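Local coordinates for 3-hydroxyisobutyrate dehydrogenase (Thermus thermophilus, PDB 2CVZ), which probably catalyses the NADP-dependent oxidation of 3-hydroxyisobutyrate in valine breakdown, and binds NADPH, at residues G10-P15 with S121-G126; R67-V72 with T84-A89; L172-W177 with P251-A256. All coordinates share one frame; numbering follows the deposited sequence.

Interaction 1: G10-P15 with S121-G126. With NDP (NADPH dihydro-nicotinamide-adenine-dinucleotide phosphate), chain G.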
loop_
_atom_site.group_PDB
_atom_site.type_symbol
_atom_site.label_atom_id
_atom_site.label_comp_id
_atom_site.label_asym_id
_atom_site.label_seq_id
_atom_site.Cartn_x
_atom_site.Cartn_y
_atom_site.Cartn_z
ATOM N N GLY C 10 25.856 13.500 -20.689
ATOM C CA GLY C 10 24.439 13.782 -20.553
ATOM C C GLY C 10 24.143 14.914 -19.589
ATOM O O GLY C 10 24.999 15.764 -19.337
ATOM N N ALA C 11 22.927 14.928 -19.049
ATOM C CA ALA C 11 22.515 15.964 -18.109
ATOM C C ALA C 11 23.545 16.072 -16.992
ATOM O O ALA C 11 23.903 17.167 -16.566
ATOM C CB ALA C 11 21.151 15.627 -17.525
HETATM N N MSE C 12 24.017 14.920 -16.533
HETATM C CA MSE C 12 25.006 14.865 -15.465
HETATM C C MSE C 12 26.437 14.851 -15.984
HETATM O O MSE C 12 27.282 15.612 -15.512
HETATM C CB MSE C 12 24.784 13.619 -14.607
HETATM C CG MSE C 12 23.479 13.605 -13.847
HETATM SE SE MSE C 12 23.323 15.069 -12.591
HETATM C CE MSE C 12 24.660 14.493 -11.326
ATOM N N GLY C 13 26.704 13.981 -16.955
ATOM C CA GLY C 13 28.041 13.855 -17.504
ATOM C C GLY C 13 28.661 15.104 -18.102
ATOM O O GLY C 13 29.848 15.365 -17.911
ATOM N N TYR C 14 27.869 15.875 -18.838
ATOM C CA TYR C 14 28.384 17.088 -19.465
ATOM C C TYR C 14 29.038 18.018 -18.432
ATOM O O TYR C 14 30.232 18.311 -18.524
ATOM C CB TYR C 14 27.256 17.812 -20.211
ATOM C CG TYR C 14 27.733 18.877 -21.178
ATOM C CD1 TYR C 14 28.173 18.541 -22.460
ATOM C CD2 TYR C 14 27.755 20.218 -20.804
ATOM C CE1 TYR C 14 28.624 19.526 -23.348
ATOM C CE2 TYR C 14 28.201 21.203 -21.677
ATOM C CZ TYR C 14 28.633 20.854 -22.944
ATOM O OH TYR C 14 29.077 21.838 -23.797
ATOM N N PRO C 15 28.274 18.495 -17.433
ATOM C CA PRO C 15 28.900 19.383 -16.444
ATOM C C PRO C 15 29.989 18.696 -15.616
ATOM O O PRO C 15 31.003 19.310 -15.286
ATOM C CB PRO C 15 27.715 19.852 -15.597
ATOM C CG PRO C 15 26.740 18.712 -15.706
ATOM C CD PRO C 15 26.833 18.343 -17.164
ATOM N N SER C 121 22.173 20.696 -10.831
ATOM C CA SER C 121 22.661 21.907 -10.175
ATOM C C SER C 121 23.935 21.600 -9.391
ATOM O O SER C 121 24.864 22.409 -9.352
ATOM C CB SER C 121 21.600 22.471 -9.228
ATOM O OG SER C 121 21.324 21.563 -8.176
ATOM N N GLY C 122 23.971 20.426 -8.766
ATOM C CA GLY C 122 25.142 20.031 -8.005
ATOM C C GLY C 122 26.292 19.738 -8.945
ATOM O O GLY C 122 27.449 20.041 -8.652
ATOM N N ALA C 123 25.969 19.145 -10.090
ATOM C CA ALA C 123 26.976 18.817 -11.086
ATOM C C ALA C 123 27.615 20.095 -11.622
ATOM O O ALA C 123 28.829 20.165 -11.807
ATOM C CB ALA C 123 26.342 18.032 -12.223
ATOM N N GLU C 124 26.791 21.107 -11.872
ATOM C CA GLU C 124 27.287 22.375 -12.394
ATOM C C GLU C 124 28.149 23.092 -11.357
ATOM O O GLU C 124 29.155 23.711 -11.695
ATOM C CB GLU C 124 26.113 23.270 -12.811
ATOM C CG GLU C 124 25.199 22.629 -13.845
ATOM C CD GLU C 124 24.089 23.552 -14.311
ATOM O OE1 GLU C 124 23.514 24.273 -13.468
ATOM O OE2 GLU C 124 23.779 23.543 -15.523
ATOM N N ALA C 125 27.756 22.991 -10.093
ATOM C CA ALA C 125 28.495 23.632 -9.014
ATOM C C ALA C 125 29.732 22.831 -8.617
ATOM O O ALA C 125 30.659 23.369 -8.007
ATOM C CB ALA C 125 27.592 23.816 -7.806
ATOM N N GLY C 126 29.744 21.547 -8.961
ATOM C CA GLY C 126 30.873 20.701 -8.604
ATOM C C GLY C 126 30.836 20.346 -7.126
ATOM O O GLY C 126 31.873 20.207 -6.476
HETATM P PA NDP G . 20.928 11.591 -19.799
HETATM O O1A NDP G . 20.942 13.029 -19.800
HETATM O O2A NDP G . 19.782 10.772 -20.330
HETATM O O5B NDP G . 22.312 11.139 -20.548
HETATM C C5B NDP G . 22.587 9.748 -20.757
HETATM C C4B NDP G . 23.937 9.759 -21.459
HETATM O O4B NDP G . 24.244 8.366 -21.741
HETATM C C3B NDP G . 24.037 10.510 -22.747
HETATM O O3B NDP G . 25.355 11.110 -22.844
HETATM C C2B NDP G . 23.877 9.484 -23.801
HETATM O O2B NDP G . 24.347 9.778 -25.119
HETATM C C1B NDP G . 24.499 8.297 -23.135
HETATM N N9A NDP G . 24.009 7.007 -23.692
HETATM C C8A NDP G . 22.697 6.477 -23.670
HETATM N N7A NDP G . 22.655 5.300 -24.264
HETATM C C5A NDP G . 23.928 5.034 -24.688
HETATM C C6A NDP G . 24.533 3.958 -25.375
HETATM N N6A NDP G . 23.805 2.906 -25.751
HETATM N N1A NDP G . 25.861 4.005 -25.649
HETATM C C2A NDP G . 26.596 5.075 -25.266
HETATM N N3A NDP G . 26.121 6.141 -24.613
HETATM C C4A NDP G . 24.764 6.061 -24.349
HETATM O O3 NDP G . 21.228 11.039 -18.356
HETATM P PN NDP G . 21.547 11.651 -16.916
HETATM O O1N NDP G . 20.384 12.457 -16.531
HETATM O O2N NDP G . 22.895 12.286 -17.093
HETATM O O5D NDP G . 21.751 10.313 -16.070
HETATM C C5D NDP G . 22.872 9.400 -16.310
HETATM C C4D NDP G . 23.039 8.537 -15.021
HETATM O O4D NDP G . 23.143 9.432 -13.916
HETATM C C3D NDP G . 21.800 7.683 -14.735
HETATM O O3D NDP G . 22.220 6.405 -14.237
HETATM C C2D NDP G . 21.005 8.494 -13.746
HETATM O O2D NDP G . 20.091 7.654 -13.063
HETATM C C1D NDP G . 22.220 9.051 -12.892
HETATM N N1N NDP G . 21.915 10.277 -12.092
HETATM C C2N NDP G . 21.127 11.298 -12.694
HETATM C C3N NDP G . 20.871 12.476 -11.882
HETATM C C7N NDP G . 20.077 13.584 -12.425
HETATM O O7N NDP G . 19.549 14.461 -11.710
HETATM N N7N NDP G . 19.898 13.701 -13.754
HETATM C C4N NDP G . 21.401 12.534 -10.585
HETATM C C5N NDP G . 22.153 11.538 -10.033
HETATM C C6N NDP G . 22.413 10.409 -10.784
HETATM P P2B NDP G . 23.575 10.655 -26.144
HETATM O O1X NDP G . 24.084 10.161 -27.439
HETATM O O2X NDP G . 23.898 12.084 -25.883
HETATM O O3X NDP G . 22.074 10.408 -26.005
#

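Interaction 2: R67-V72 with T84-A89. With NDP (NADPH dihydro-nicotinamide-adenine-dinucleotide phosphate), chain G.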
loop_
_atom_site.group_PDB
_atom_site.type_symbol
_atom_site.label_atom_id
_atom_site.label_comp_id
_atom_site.label_asym_id
_atom_site.label_seq_id
_atom_site.Cartn_x
_atom_site.Cartn_y
_atom_site.Cartn_z
ATOM N N ARG C 67 23.780 -1.504 -18.266
ATOM C CA ARG C 67 23.715 -2.113 -19.590
ATOM C C ARG C 67 24.608 -1.351 -20.567
ATOM O O ARG C 67 25.407 -1.949 -21.293
ATOM C CB ARG C 67 22.275 -2.107 -20.099
ATOM C CG ARG C 67 22.051 -3.007 -21.296
ATOM C CD ARG C 67 20.612 -2.937 -21.771
ATOM N NE ARG C 67 20.277 -4.065 -22.633
ATOM C CZ ARG C 67 20.275 -5.332 -22.230
ATOM N NH1 ARG C 67 20.589 -5.630 -20.975
ATOM N NH2 ARG C 67 19.960 -6.301 -23.079
ATOM N N GLU C 68 24.467 -0.028 -20.585
ATOM C CA GLU C 68 25.274 0.809 -21.466
ATOM C C GLU C 68 26.732 0.807 -21.023
ATOM O O GLU C 68 27.640 0.913 -21.851
ATOM C CB GLU C 68 24.741 2.245 -21.487
ATOM C CG GLU C 68 23.391 2.395 -22.167
ATOM C CD GLU C 68 22.272 1.717 -21.405
ATOM O OE1 GLU C 68 22.058 2.071 -20.230
ATOM O OE2 GLU C 68 21.606 0.832 -21.982
ATOM N N VAL C 69 26.959 0.692 -19.718
ATOM C CA VAL C 69 28.321 0.655 -19.198
ATOM C C VAL C 69 28.985 -0.610 -19.730
ATOM O O VAL C 69 30.164 -0.612 -20.082
ATOM C CB VAL C 69 28.341 0.613 -17.652
ATOM C CG1 VAL C 69 29.775 0.537 -17.156
ATOM C CG2 VAL C 69 27.649 1.847 -17.088
ATOM N N TYR C 70 28.203 -1.681 -19.792
ATOM C CA TYR C 70 28.683 -2.966 -20.280
ATOM C C TYR C 70 29.111 -2.917 -21.739
ATOM O O TYR C 70 30.205 -3.359 -22.084
ATOM C CB TYR C 70 27.595 -4.025 -20.112
ATOM C CG TYR C 70 27.813 -4.954 -18.945
ATOM C CD1 TYR C 70 28.712 -6.016 -19.035
ATOM C CD2 TYR C 70 27.113 -4.781 -17.754
ATOM C CE1 TYR C 70 28.903 -6.889 -17.965
ATOM C CE2 TYR C 70 27.297 -5.645 -16.678
ATOM C CZ TYR C 70 28.192 -6.697 -16.792
ATOM O OH TYR C 70 28.365 -7.559 -15.733
ATOM N N GLU C 71 28.254 -2.381 -22.600
ATOM C CA GLU C 71 28.588 -2.325 -24.014
ATOM C C GLU C 71 29.738 -1.372 -24.317
ATOM O O GLU C 71 30.475 -1.577 -25.280
ATOM C CB GLU C 71 27.353 -1.969 -24.846
ATOM C CG GLU C 71 26.753 -0.609 -24.592
ATOM C CD GLU C 71 25.457 -0.419 -25.357
ATOM O OE1 GLU C 71 24.474 -1.123 -25.039
ATOM O OE2 GLU C 71 25.424 0.425 -26.280
ATOM N N VAL C 72 29.903 -0.338 -23.497
ATOM C CA VAL C 72 31.001 0.600 -23.706
ATOM C C VAL C 72 32.291 -0.066 -23.233
ATOM O O VAL C 72 33.366 0.171 -23.788
ATOM C CB VAL C 72 30.784 1.920 -22.924
ATOM C CG1 VAL C 72 32.046 2.758 -22.956
ATOM C CG2 VAL C 72 29.637 2.704 -23.541
ATOM N N THR C 84 44.891 0.969 -15.079
ATOM C CA THR C 84 43.868 1.988 -15.286
ATOM C C THR C 84 42.714 1.818 -14.297
ATOM O O THR C 84 42.471 0.722 -13.784
ATOM C CB THR C 84 43.294 1.925 -16.724
ATOM O OG1 THR C 84 44.338 2.183 -17.672
ATOM C CG2 THR C 84 42.189 2.959 -16.910
ATOM N N TYR C 85 42.007 2.910 -14.031
ATOM C CA TYR C 85 40.877 2.879 -13.117
ATOM C C TYR C 85 39.610 3.264 -13.857
ATOM O O TYR C 85 39.625 4.132 -14.732
ATOM C CB TYR C 85 41.116 3.840 -11.954
ATOM C CG TYR C 85 42.250 3.413 -11.052
ATOM C CD1 TYR C 85 42.051 2.459 -10.056
ATOM C CD2 TYR C 85 43.528 3.945 -11.210
ATOM C CE1 TYR C 85 43.099 2.045 -9.235
ATOM C CE2 TYR C 85 44.583 3.538 -10.397
ATOM C CZ TYR C 85 44.361 2.590 -9.412
ATOM O OH TYR C 85 45.397 2.192 -8.600
ATOM N N TRP C 86 38.513 2.601 -13.510
ATOM C CA TRP C 86 37.228 2.873 -14.130
ATOM C C TRP C 86 36.285 3.358 -13.039
ATOM O O TRP C 86 35.862 2.578 -12.185
ATOM C CB TRP C 86 36.667 1.602 -14.782
ATOM C CG TRP C 86 35.489 1.850 -15.682
ATOM C CD1 TRP C 86 34.315 2.468 -15.352
ATOM C CD2 TRP C 86 35.379 1.498 -17.067
ATOM N NE1 TRP C 86 33.483 2.523 -16.444
ATOM C CE2 TRP C 86 34.110 1.935 -17.511
ATOM C CE3 TRP C 86 36.228 0.854 -17.977
ATOM C CZ2 TRP C 86 33.669 1.749 -18.828
ATOM C CZ3 TRP C 86 35.790 0.668 -19.290
ATOM C CH2 TRP C 86 34.520 1.116 -19.699
ATOM N N VAL C 87 35.976 4.652 -13.066
ATOM C CA VAL C 87 35.083 5.259 -12.086
ATOM C C VAL C 87 33.710 5.378 -12.735
ATOM O O VAL C 87 33.499 6.203 -13.623
ATOM C CB VAL C 87 35.595 6.658 -11.668
ATOM C CG1 VAL C 87 34.631 7.297 -10.668
ATOM C CG2 VAL C 87 36.986 6.533 -11.053
ATOM N N ASP C 88 32.779 4.544 -12.286
ATOM C CA ASP C 88 31.438 4.524 -12.853
ATOM C C ASP C 88 30.414 5.322 -12.046
ATOM O O ASP C 88 29.965 4.882 -10.985
ATOM C CB ASP C 88 30.989 3.068 -13.001
ATOM C CG ASP C 88 29.691 2.931 -13.760
ATOM O OD1 ASP C 88 29.345 3.862 -14.516
ATOM O OD2 ASP C 88 29.028 1.880 -13.612
ATOM N N ALA C 89 30.045 6.492 -12.567
ATOM C CA ALA C 89 29.085 7.377 -11.912
ATOM C C ALA C 89 27.643 7.052 -12.293
ATOM O O ALA C 89 26.711 7.754 -11.897
ATOM C CB ALA C 89 29.404 8.839 -12.250
HETATM P PA NDP G . 20.928 11.591 -19.799
HETATM O O1A NDP G . 20.942 13.029 -19.800
HETATM O O2A NDP G . 19.782 10.772 -20.330
HETATM O O5B NDP G . 22.312 11.139 -20.548
HETATM C C5B NDP G . 22.587 9.748 -20.757
HETATM C C4B NDP G . 23.937 9.759 -21.459
HETATM O O4B NDP G . 24.244 8.366 -21.741
HETATM C C3B NDP G . 24.037 10.510 -22.747
HETATM O O3B NDP G . 25.355 11.110 -22.844
HETATM C C2B NDP G . 23.877 9.484 -23.801
HETATM O O2B NDP G . 24.347 9.778 -25.119
HETATM C C1B NDP G . 24.499 8.297 -23.135
HETATM N N9A NDP G . 24.009 7.007 -23.692
HETATM C C8A NDP G . 22.697 6.477 -23.670
HETATM N N7A NDP G . 22.655 5.300 -24.264
HETATM C C5A NDP G . 23.928 5.034 -24.688
HETATM C C6A NDP G . 24.533 3.958 -25.375
HETATM N N6A NDP G . 23.805 2.906 -25.751
HETATM N N1A NDP G . 25.861 4.005 -25.649
HETATM C C2A NDP G . 26.596 5.075 -25.266
HETATM N N3A NDP G . 26.121 6.141 -24.613
HETATM C C4A NDP G . 24.764 6.061 -24.349
HETATM O O3 NDP G . 21.228 11.039 -18.356
HETATM P PN NDP G . 21.547 11.651 -16.916
HETATM O O1N NDP G . 20.384 12.457 -16.531
HETATM O O2N NDP G . 22.895 12.286 -17.093
HETATM O O5D NDP G . 21.751 10.313 -16.070
HETATM C C5D NDP G . 22.872 9.400 -16.310
HETATM C C4D NDP G . 23.039 8.537 -15.021
HETATM O O4D NDP G . 23.143 9.432 -13.916
HETATM C C3D NDP G . 21.800 7.683 -14.735
HETATM O O3D NDP G . 22.220 6.405 -14.237
HETATM C C2D NDP G . 21.005 8.494 -13.746
HETATM O O2D NDP G . 20.091 7.654 -13.063
HETATM C C1D NDP G . 22.220 9.051 -12.892
HETATM N N1N NDP G . 21.915 10.277 -12.092
HETATM C C2N NDP G . 21.127 11.298 -12.694
HETATM C C3N NDP G . 20.871 12.476 -11.882
HETATM C C7N NDP G . 20.077 13.584 -12.425
HETATM O O7N NDP G . 19.549 14.461 -11.710
HETATM N N7N NDP G . 19.898 13.701 -13.754
HETATM C C4N NDP G . 21.401 12.534 -10.585
HETATM C C5N NDP G . 22.153 11.538 -10.033
HETATM C C6N NDP G . 22.413 10.409 -10.784
HETATM P P2B NDP G . 23.575 10.655 -26.144
HETATM O O1X NDP G . 24.084 10.161 -27.439
HETATM O O2X NDP G . 23.898 12.084 -25.883
HETATM O O3X NDP G . 22.074 10.408 -26.005
#

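Interaction 3: L172-W177 with P251-A256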
loop_
_atom_site.group_PDB
_atom_site.type_symbol
_atom_site.label_atom_id
_atom_site.label_comp_id
_atom_site.label_asym_id
_atom_site.label_seq_id
_atom_site.Cartn_x
_atom_site.Cartn_y
_atom_site.Cartn_z
ATOM N N LEU C 172 14.106 9.487 -1.593
ATOM C CA LEU C 172 13.703 10.722 -2.260
ATOM C C LEU C 172 12.312 10.519 -2.867
ATOM O O LEU C 172 11.426 11.362 -2.718
ATOM C CB LEU C 172 14.717 11.085 -3.357
ATOM C CG LEU C 172 14.435 12.239 -4.333
ATOM C CD1 LEU C 172 13.482 11.778 -5.411
ATOM C CD2 LEU C 172 13.874 13.445 -3.587
ATOM N N ALA C 173 12.125 9.385 -3.537
ATOM C CA ALA C 173 10.847 9.068 -4.172
ATOM C C ALA C 173 9.694 9.086 -3.170
ATOM O O ALA C 173 8.657 9.709 -3.406
ATOM C CB ALA C 173 10.929 7.701 -4.860
ATOM N N VAL C 174 9.872 8.397 -2.051
ATOM C CA VAL C 174 8.840 8.362 -1.025
ATOM C C VAL C 174 8.576 9.752 -0.457
ATOM O O VAL C 174 7.429 10.177 -0.324
ATOM C CB VAL C 174 9.242 7.424 0.129
ATOM C CG1 VAL C 174 8.316 7.635 1.310
ATOM C CG2 VAL C 174 9.177 5.980 -0.332
ATOM N N ASN C 175 9.644 10.463 -0.115
ATOM C CA ASN C 175 9.499 11.797 0.451
ATOM C C ASN C 175 8.728 12.720 -0.480
ATOM O O ASN C 175 7.811 13.425 -0.057
ATOM C CB ASN C 175 10.873 12.403 0.743
ATOM C CG ASN C 175 11.652 11.615 1.780
ATOM O OD1 ASN C 175 11.109 10.733 2.451
ATOM N ND2 ASN C 175 12.931 11.937 1.926
ATOM N N LEU C 176 9.109 12.703 -1.753
ATOM C CA LEU C 176 8.489 13.550 -2.763
ATOM C C LEU C 176 7.025 13.218 -3.019
ATOM O O LEU C 176 6.183 14.112 -3.087
ATOM C CB LEU C 176 9.282 13.445 -4.069
ATOM C CG LEU C 176 8.741 14.164 -5.308
ATOM C CD1 LEU C 176 8.654 15.666 -5.057
ATOM C CD2 LEU C 176 9.664 13.880 -6.483
ATOM N N TRP C 177 6.719 11.934 -3.160
ATOM C CA TRP C 177 5.347 11.522 -3.425
ATOM C C TRP C 177 4.412 11.774 -2.247
ATOM O O TRP C 177 3.313 12.291 -2.429
ATOM C CB TRP C 177 5.308 10.044 -3.823
ATOM C CG TRP C 177 3.932 9.568 -4.187
ATOM C CD1 TRP C 177 2.968 9.112 -3.333
ATOM C CD2 TRP C 177 3.356 9.533 -5.497
ATOM N NE1 TRP C 177 1.830 8.794 -4.029
ATOM C CE2 TRP C 177 2.039 9.043 -5.361
ATOM C CE3 TRP C 177 3.825 9.870 -6.775
ATOM C CZ2 TRP C 177 1.182 8.879 -6.453
ATOM C CZ3 TRP C 177 2.970 9.707 -7.864
ATOM C CH2 TRP C 177 1.663 9.216 -7.693
ATOM N N PRO C 251 6.917 -2.464 3.253
ATOM C CA PRO C 251 5.723 -1.993 2.544
ATOM C C PRO C 251 5.795 -0.625 1.860
ATOM O O PRO C 251 5.375 -0.485 0.707
ATOM C CB PRO C 251 4.638 -2.053 3.623
ATOM C CG PRO C 251 5.408 -1.795 4.885
ATOM C CD PRO C 251 6.631 -2.658 4.685
ATOM N N LEU C 252 6.319 0.386 2.547
ATOM C CA LEU C 252 6.376 1.713 1.943
ATOM C C LEU C 252 7.266 1.795 0.711
ATOM O O LEU C 252 6.848 2.318 -0.322
ATOM C CB LEU C 252 6.813 2.767 2.966
ATOM C CG LEU C 252 5.844 3.053 4.119
ATOM C CD1 LEU C 252 6.332 4.273 4.892
ATOM C CD2 LEU C 252 4.449 3.317 3.575
ATOM N N LEU C 253 8.486 1.282 0.805
ATOM C CA LEU C 253 9.384 1.337 -0.337
ATOM C C LEU C 253 8.872 0.504 -1.511
ATOM O O LEU C 253 9.022 0.899 -2.667
ATOM C CB LEU C 253 10.790 0.893 0.069
ATOM C CG LEU C 253 11.493 1.816 1.073
ATOM C CD1 LEU C 253 12.925 1.334 1.282
ATOM C CD2 LEU C 253 11.487 3.255 0.559
ATOM N N ARG C 254 8.262 -0.643 -1.223
ATOM C CA ARG C 254 7.726 -1.482 -2.292
ATOM C C ARG C 254 6.626 -0.726 -3.037
ATOM O O ARG C 254 6.594 -0.714 -4.266
ATOM C CB ARG C 254 7.150 -2.782 -1.722
ATOM C CG ARG C 254 8.184 -3.734 -1.136
ATOM C CD ARG C 254 9.046 -4.420 -2.201
ATOM N NE ARG C 254 9.897 -5.447 -1.595
ATOM C CZ ARG C 254 10.921 -6.046 -2.195
ATOM N NH1 ARG C 254 11.258 -5.739 -3.444
ATOM N NH2 ARG C 254 11.621 -6.959 -1.537
ATOM N N LEU C 255 5.722 -0.101 -2.286
ATOM C CA LEU C 255 4.625 0.649 -2.891
ATOM C C LEU C 255 5.135 1.845 -3.693
ATOM O O LEU C 255 4.557 2.214 -4.722
ATOM C CB LEU C 255 3.651 1.130 -1.812
ATOM C CG LEU C 255 2.248 0.515 -1.848
ATOM C CD1 LEU C 255 1.523 0.961 -3.114
ATOM C CD2 LEU C 255 2.349 -1.010 -1.794
ATOM N N ALA C 256 6.218 2.451 -3.221
ATOM C CA ALA C 256 6.796 3.599 -3.911
ATOM C C ALA C 256 7.143 3.257 -5.359
ATOM O O ALA C 256 6.902 4.058 -6.263
ATOM C CB ALA C 256 8.041 4.081 -3.173
#

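Interaction 1: G10-P15 with S121-G126
Pro15 and Met12 reach Ala123 from the other segment and meet at its methyl group. Pro15 CB is directed toward helix 119-125. Pro15 CG touches Ala123 CB at 3.6 Å, the closest approach between the two segments. Further along the helix, Pro15 CB lies 4.1 Å from Glu124 CG, so the aliphatic part of Glu124 borders the proline while the residue itself is exposed. Met12 is selenomethionine. Its chain bends at chi2 (-61°) and again at chi3, which folds the selenium back along the cofactor and carries CE to 4.0 Å from Ala123 CB. The same chain lies on one side of the nicotinamide plane, displaced from the ring centre toward the carboxamide. Met12 CG is 3.5 Å from NDP C3N, SE is 3.6 Å from NDP C7N, and CE sits near C4N. Such a cover on one face would be consistent with hydride transfer on the other.

Segment 10-15 spans the end of the glycine-rich turn after strand 4-7 and the start of helix 13-23, in a Rossmann-type dinucleotide-binding fold. Its backbone amides grip the pyrophosphate. Ala11 N gives a nearly straight bond to NDP O1A (2.8 Å, 174°). Met12 N bonds NDP O2N at 2.9 Å, with an angle of 161°. Two successive amides thus hold the two phosphates, one each.

Leu128 on strand 128-133 packs against both Met12 and Ala123. His19 makes weak hydrogen bonds to the carbonyls of Ala123 and Glu124. Gly126, with positive phi, is the C-prime residue of a Schellman motif that ends helix 119-125.

Interaction 2: R67-V72 with T84-A89
Val69 and Val72 face strand 85-88 and supply the apolar part of this buried contact. Val69 CG1 lies 4.4 Å from Trp86 CZ2 and meets the indole obliquely. Val72 comes to the far end of the same ring: its CG1 is 4.4 Å from Trp86 CH2, and its carbonyl carbon sits at the ring edge near the plane. Leu63 and Leu100 pack on Val69 from outside the two segments.

A second kind of contact sets methyls against a carboxylate. Asp88 has CG anti to its own nitrogen (chi1 -172°). The carboxylate and Val69 approach from opposite directions, and both oxygens lie beside the methyl CG2. Val69 CG2 is 3.7 Å from Asp88 OD1, with OD2 similarly close.

No hydrogen bond crosses between the segments. The polar groups buried here are satisfied elsewhere. Asp88 OD2 bonds Tyr111, and OD1 bonds Thr61 and Thr90. Trp86 NE1 also bonds Thr61, so this one hydroxyl links both strand residues.

The helix also serves the cofactor. The adenine amine NDP N6A donates to Glu71 OE2 (3.0 Å, 152°). Glu68 CG lies 3.6 Å from the same N6A.

Helix 67-72 runs nearly antiparallel to strand 85-88 (157°), with their axes 11.6 Å apart. This is the packing of a beta-alpha-beta crossover, here strand 58-61, helix 66-76 and strand 85-88 of the Rossmann-type domain.

Interaction 3: L172-W177 with P251-A256
Val174 puts CG1 anti to its backbone nitrogen (chi1 168°), and this leaves CG2 to make the contact with helix 251-267. Leu253 has CG anti to its carbonyl carbon (chi1 -65°). Beyond CG, CD1 carries the chain on, anti to CA, while the other branch, CD2, is turned back to meet that methyl. Val174 CG2 and Leu253 CD2 are 3.7 Å apart, and the two side chains cross at about a right angle. Ala256 lies one turn further along and faces the same methyl. Its CB is 3.6 Å from Val174 CG2. A single methyl group therefore bridges two residues spaced three apart on the other helix. A looser contact adds to these, with Val174 CG2 4.3 Å from Leu252 O. Ala256 is small, consistent with the close backbone approach here: its CA is 5.9 Å from Val174 CA.

Segments 172-177 and 251-256 run nearly perpendicular, at 81°, with axes 9.7 Å apart at their closest. Both belong to the helical C-terminal part of the chain, and helix 160-188 is its longest helix. The contact is plain apolar packing, with no hydrogen bond between the segments. A little way along, Ala173 O accepts a hydrogen bond from Tyr260 OH, which ties the same two helices together again.

Val174 also packs on Val174 of the second subunit, and Glu181 of that subunit accepts hydrogen bonds from the backbone N of Leu252 and of Leu253, so its carboxylate sits at the start of helix 251-267. Arg254 forms salt bridges with Asp244 of its own chain and with Glu258 of the third subunit.

Overall arrangement
The chain enters interaction 1 just after its first strand, 4-7. Interaction 2 follows: residues 67-72 meet 84-89 across a short loop. That loop is nested inside the much longer one closed when 121-126 returns to 10-15. Both contacts lie in the nucleotide-binding part, and they touch different parts of one NADPH, the nicotinamide and pyrophosphate in interaction 1 and the adenine in interaction 2. Their centres are 18 Å apart. Interaction 3 comes later, in series, and ties helix 160-188 to helix 251-267 at the subunit interfaces. Its centre is 26 Å from that of interaction 1, across the centre of the chain.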